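Local coordinates for abietadiene synthase, chloroplastic (Abies grandis, PDB 3S9V), which belongs to the terpene synthases, a family of largely helical enzymes, and carries a metal-binding domain of the terpene synthase fold, at residues K663-T677 and A726-I739. Numbering follows the deposited sequence.
Sequences KIDRESRFLQLMGLT and ALEELNREFVNNKI
The N-terminal turns of helix 669-693 run roughly antiparallel to the last turns of helix 712-736, the short segments crossing at -146° with axes 9.5 Å apart, Phe670 level with Glu733 and Leu673 with Leu730. Leu673 enters as a knob among Ala726, Glu729, Leu730 and Glu733, its CD1 reaching Glu729 CG at 3.4 Å while CD2 turns to Ala726. Leu730 returns the packing, seated among Phe670, Leu673, Met674 and Thr677, and its CD1 meets the edge of the Phe670 ring, 3.5 Å from CE1; Glu733 CB packs obliquely against that ring, 3.5 Å from CD1. Such reciprocal knobs-into-holes packing joins two neighbouring helices of the all-alpha terpene synthase domain, with helix 741-757 covering one side through Val747 and Phe748. At the solvent-facing flank, Arg669 and Glu729 form a bidentate, side-on salt bridge through two nearly straight bonds, NE to OE1 at 2.6 Å and NH2 to OE2 at 2.7 Å. Glu729 reaches across extended, CG anti to the backbone N (chi1 -179°), while the arginine bends at chi2 to present its edge. Both oxygens lie near the guanidinium plane, which is inclined 42° to the carboxylate plane; Leu673 CD2 lies over one guanidinium face, toward its rim. Asn737 sets ND2 over a face of Phe670, steadied by a 2.7 Å bond from ND2 to Glu733 OE1; a water accepting from Phe670 N donates to the same oxygen. Farther along, Ile739 and Lys663 lie alongside, pointing opposite ways, CG1 3.6 Å from Lys663 CD, while Lys663 NZ forms a salt bridge with Glu659.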
# COMPACT_ATOMS: atom_id res chain seq x y z
N LYS A 663 16.57 -23.23 5.85
CA LYS A 663 15.37 -22.43 6.08
C LYS A 663 14.50 -22.27 4.82
O LYS A 663 13.39 -21.75 4.89
CB LYS A 663 15.74 -21.05 6.62
CG LYS A 663 16.33 -21.09 8.02
CD LYS A 663 16.71 -19.70 8.52
CE LYS A 663 17.11 -19.73 9.99
NZ LYS A 663 18.29 -20.60 10.23
N ILE A 664 14.99 -22.75 3.68
CA ILE A 664 14.23 -22.63 2.44
C ILE A 664 14.29 -23.88 1.58
O ILE A 664 13.84 -23.87 0.43
CB ILE A 664 14.73 -21.45 1.59
CG1 ILE A 664 16.19 -21.70 1.17
CG2 ILE A 664 14.60 -20.15 2.37
CD1 ILE A 664 16.70 -20.75 0.10
N ASP A 665 14.85 -24.96 2.12
CA ASP A 665 14.98 -26.20 1.36
C ASP A 665 13.66 -26.97 1.31
O ASP A 665 12.64 -26.52 1.83
CB ASP A 665 16.10 -27.09 1.92
CG ASP A 665 15.81 -27.60 3.33
OD1 ASP A 665 14.63 -27.82 3.66
OD2 ASP A 665 16.78 -27.81 4.10
N ARG A 666 13.69 -28.14 0.69
CA ARG A 666 12.50 -28.95 0.54
C ARG A 666 11.88 -29.43 1.85
O ARG A 666 10.71 -29.80 1.89
CB ARG A 666 12.79 -30.12 -0.39
CG ARG A 666 13.21 -29.66 -1.80
CD ARG A 666 13.12 -30.81 -2.76
NE ARG A 666 13.57 -30.53 -4.12
CZ ARG A 666 12.90 -29.83 -5.03
NH1 ARG A 666 13.42 -29.66 -6.25
NH2 ARG A 666 11.72 -29.29 -4.74
N GLU A 667 12.67 -29.41 2.93
CA GLU A 667 12.19 -29.83 4.24
C GLU A 667 11.55 -28.68 5.03
O GLU A 667 10.95 -28.92 6.07
CB GLU A 667 13.34 -30.42 5.06
CG GLU A 667 13.57 -31.92 4.85
CD GLU A 667 13.75 -32.30 3.38
OE1 GLU A 667 14.68 -31.76 2.74
OE2 GLU A 667 12.95 -33.13 2.88
N SER A 668 11.69 -27.45 4.55
CA SER A 668 11.11 -26.31 5.27
C SER A 668 9.62 -26.10 4.97
O SER A 668 9.15 -26.32 3.85
CB SER A 668 11.87 -25.02 4.94
OG SER A 668 11.60 -24.57 3.62
N ARG A 669 8.88 -25.66 5.98
CA ARG A 669 7.46 -25.39 5.85
C ARG A 669 7.26 -24.25 4.85
O ARG A 669 6.31 -24.25 4.08
CB ARG A 669 6.87 -25.00 7.21
CG ARG A 669 5.41 -24.61 7.19
CD ARG A 669 4.50 -25.79 6.84
NE ARG A 669 3.08 -25.45 6.97
CZ ARG A 669 2.08 -26.22 6.54
NH1 ARG A 669 2.34 -27.38 5.96
NH2 ARG A 669 0.83 -25.82 6.68
N PHE A 670 8.19 -23.30 4.87
CA PHE A 670 8.14 -22.13 4.00
C PHE A 670 8.07 -22.51 2.52
O PHE A 670 7.13 -22.14 1.82
CB PHE A 670 9.37 -21.25 4.28
CG PHE A 670 9.29 -19.86 3.71
CD1 PHE A 670 8.06 -19.26 3.45
CD2 PHE A 670 10.45 -19.13 3.47
CE1 PHE A 670 7.99 -17.96 2.95
CE2 PHE A 670 10.39 -17.83 2.98
CZ PHE A 670 9.16 -17.24 2.72
N LEU A 671 9.06 -23.27 2.05
CA LEU A 671 9.08 -23.70 0.65
C LEU A 671 7.91 -24.63 0.32
O LEU A 671 7.38 -24.59 -0.78
CB LEU A 671 10.40 -24.42 0.34
CG LEU A 671 10.76 -24.53 -1.14
CD1 LEU A 671 11.38 -23.21 -1.60
CD2 LEU A 671 11.74 -25.68 -1.37
N GLN A 672 7.52 -25.46 1.28
CA GLN A 672 6.41 -26.39 1.08
C GLN A 672 5.10 -25.65 0.83
O GLN A 672 4.33 -26.03 -0.06
CB GLN A 672 6.28 -27.32 2.29
CG GLN A 672 7.50 -28.21 2.50
CD GLN A 672 7.44 -29.05 3.77
OE1 GLN A 672 6.79 -28.68 4.74
NE2 GLN A 672 8.14 -30.19 3.76
N LEU A 673 4.86 -24.59 1.59
CA LEU A 673 3.65 -23.80 1.43
C LEU A 673 3.61 -23.10 0.08
O LEU A 673 2.54 -22.96 -0.54
CB LEU A 673 3.55 -22.77 2.56
CG LEU A 673 3.01 -23.28 3.89
CD1 LEU A 673 3.21 -22.22 4.96
CD2 LEU A 673 1.54 -23.62 3.76
N MET A 674 4.77 -22.64 -0.38
CA MET A 674 4.88 -21.96 -1.66
C MET A 674 4.44 -22.94 -2.73
O MET A 674 3.61 -22.61 -3.58
CB MET A 674 6.34 -21.54 -1.91
CG MET A 674 6.62 -21.03 -3.33
SD MET A 674 8.39 -21.02 -3.75
CE MET A 674 8.64 -22.77 -3.92
N GLY A 675 5.01 -24.13 -2.68
CA GLY A 675 4.66 -25.16 -3.64
C GLY A 675 3.19 -25.53 -3.56
O GLY A 675 2.53 -25.70 -4.58
N LEU A 676 2.68 -25.65 -2.34
CA LEU A 676 1.27 -26.00 -2.15
C LEU A 676 0.35 -24.96 -2.77
O LEU A 676 -0.52 -25.31 -3.56
CB LEU A 676 0.94 -26.18 -0.66
CG LEU A 676 -0.52 -26.50 -0.30
CD1 LEU A 676 -0.93 -27.78 -0.99
CD2 LEU A 676 -0.69 -26.63 1.23
N THR A 677 0.54 -23.69 -2.42
CA THR A 677 -0.33 -22.66 -2.97
C THR A 677 -0.24 -22.57 -4.50
O THR A 677 -1.24 -22.32 -5.17
CB THR A 677 -0.03 -21.25 -2.38
OG1 THR A 677 1.30 -20.85 -2.71
CG2 THR A 677 -0.23 -21.26 -0.87
N ALA A 726 -3.45 -21.53 3.47
CA ALA A 726 -2.04 -21.74 3.17
C ALA A 726 -1.35 -20.41 2.86
O ALA A 726 -0.20 -20.20 3.25
CB ALA A 726 -1.89 -22.69 1.99
N LEU A 727 -2.06 -19.53 2.16
CA LEU A 727 -1.50 -18.22 1.82
C LEU A 727 -1.36 -17.39 3.08
O LEU A 727 -0.44 -16.58 3.23
CB LEU A 727 -2.40 -17.49 0.81
CG LEU A 727 -2.28 -17.88 -0.66
CD1 LEU A 727 -3.42 -17.27 -1.46
CD2 LEU A 727 -0.93 -17.40 -1.19
N GLU A 728 -2.29 -17.59 4.00
CA GLU A 728 -2.29 -16.87 5.26
C GLU A 728 -1.10 -17.35 6.08
O GLU A 728 -0.39 -16.55 6.70
CB GLU A 728 -3.61 -17.13 5.99
CG GLU A 728 -3.98 -16.10 7.03
CD GLU A 728 -5.48 -16.04 7.26
OE1 GLU A 728 -6.10 -17.10 7.50
OE2 GLU A 728 -6.04 -14.93 7.19
N GLU A 729 -0.86 -18.66 6.08
CA GLU A 729 0.27 -19.22 6.81
C GLU A 729 1.56 -18.76 6.14
O GLU A 729 2.57 -18.50 6.81
CB GLU A 729 0.20 -20.76 6.84
CG GLU A 729 1.37 -21.37 7.63
CD GLU A 729 1.23 -22.86 7.93
OE1 GLU A 729 2.23 -23.45 8.41
OE2 GLU A 729 0.15 -23.44 7.70
N LEU A 730 1.53 -18.64 4.81
CA LEU A 730 2.70 -18.20 4.05
C LEU A 730 3.06 -16.75 4.41
O LEU A 730 4.23 -16.38 4.43
CB LEU A 730 2.43 -18.32 2.55
CG LEU A 730 3.62 -18.04 1.63
CD1 LEU A 730 4.76 -19.01 1.96
CD2 LEU A 730 3.20 -18.18 0.18
N ASN A 731 2.05 -15.93 4.71
CA ASN A 731 2.32 -14.55 5.10
C ASN A 731 3.15 -14.55 6.38
O ASN A 731 4.17 -13.88 6.48
CB ASN A 731 1.04 -13.76 5.40
CG ASN A 731 0.33 -13.29 4.16
OD1 ASN A 731 0.96 -12.99 3.14
ND2 ASN A 731 -0.99 -13.19 4.25
N ARG A 732 2.69 -15.32 7.37
CA ARG A 732 3.39 -15.36 8.64
C ARG A 732 4.82 -15.82 8.47
O ARG A 732 5.71 -15.30 9.13
CB ARG A 732 2.67 -16.28 9.64
CG ARG A 732 3.20 -16.14 11.07
CD ARG A 732 2.36 -16.92 12.06
NE ARG A 732 2.22 -18.32 11.68
CZ ARG A 732 1.42 -19.19 12.28
NH1 ARG A 732 1.36 -20.44 11.86
NH2 ARG A 732 0.67 -18.81 13.30
N GLU A 733 5.04 -16.78 7.58
CA GLU A 733 6.40 -17.26 7.35
C GLU A 733 7.24 -16.14 6.73
O GLU A 733 8.33 -15.84 7.21
CB GLU A 733 6.40 -18.47 6.41
CG GLU A 733 5.63 -19.67 6.92
CD GLU A 733 6.22 -20.25 8.19
OE1 GLU A 733 7.42 -20.59 8.18
OE2 GLU A 733 5.47 -20.36 9.18
N PHE A 734 6.71 -15.53 5.67
CA PHE A 734 7.38 -14.45 4.97
C PHE A 734 7.75 -13.32 5.91
O PHE A 734 8.82 -12.72 5.80
CB PHE A 734 6.48 -13.91 3.86
CG PHE A 734 7.03 -12.69 3.17
CD1 PHE A 734 8.19 -12.76 2.39
CD2 PHE A 734 6.39 -11.46 3.30
CE1 PHE A 734 8.69 -11.63 1.74
CE2 PHE A 734 6.89 -10.32 2.65
CZ PHE A 734 8.04 -10.40 1.87
N VAL A 735 6.87 -13.03 6.85
CA VAL A 735 7.10 -11.94 7.78
C VAL A 735 7.92 -12.30 9.02
O VAL A 735 8.85 -11.58 9.36
CB VAL A 735 5.77 -11.31 8.25
CG1 VAL A 735 6.03 -10.31 9.37
CG2 VAL A 735 5.09 -10.60 7.09
N ASN A 736 7.58 -13.39 9.68
CA ASN A 736 8.28 -13.75 10.92
C ASN A 736 9.57 -14.57 10.86
O ASN A 736 10.38 -14.51 11.80
CB ASN A 736 7.30 -14.40 11.90
CG ASN A 736 6.19 -13.44 12.32
OD1 ASN A 736 6.32 -12.22 12.20
ND2 ASN A 736 5.09 -14.00 12.83
N ASN A 737 9.78 -15.34 9.80
CA ASN A 737 11.00 -16.15 9.72
C ASN A 737 12.25 -15.29 9.60
O ASN A 737 12.31 -14.36 8.79
CB ASN A 737 10.92 -17.14 8.55
CG ASN A 737 9.82 -18.17 8.72
OD1 ASN A 737 9.27 -18.34 9.81
ND2 ASN A 737 9.50 -18.88 7.65
N LYS A 738 13.25 -15.60 10.42
CA LYS A 738 14.52 -14.87 10.43
C LYS A 738 15.40 -15.41 9.31
O LYS A 738 16.29 -16.23 9.54
CB LYS A 738 15.21 -15.03 11.78
CG LYS A 738 14.36 -14.53 12.94
CD LYS A 738 15.00 -14.81 14.29
CE LYS A 738 14.09 -14.36 15.43
NZ LYS A 738 14.68 -14.63 16.76
N ILE A 739 15.14 -14.94 8.10
CA ILE A 739 15.86 -15.36 6.90
C ILE A 739 16.25 -14.12 6.10
O ILE A 739 15.51 -13.15 6.05
CB ILE A 739 14.95 -16.23 6.03
CG1 ILE A 739 14.44 -17.41 6.85
CG2 ILE A 739 15.68 -16.67 4.78
CD1 ILE A 739 13.32 -18.18 6.18
O HOH W 1 9.47 -22.94 7.21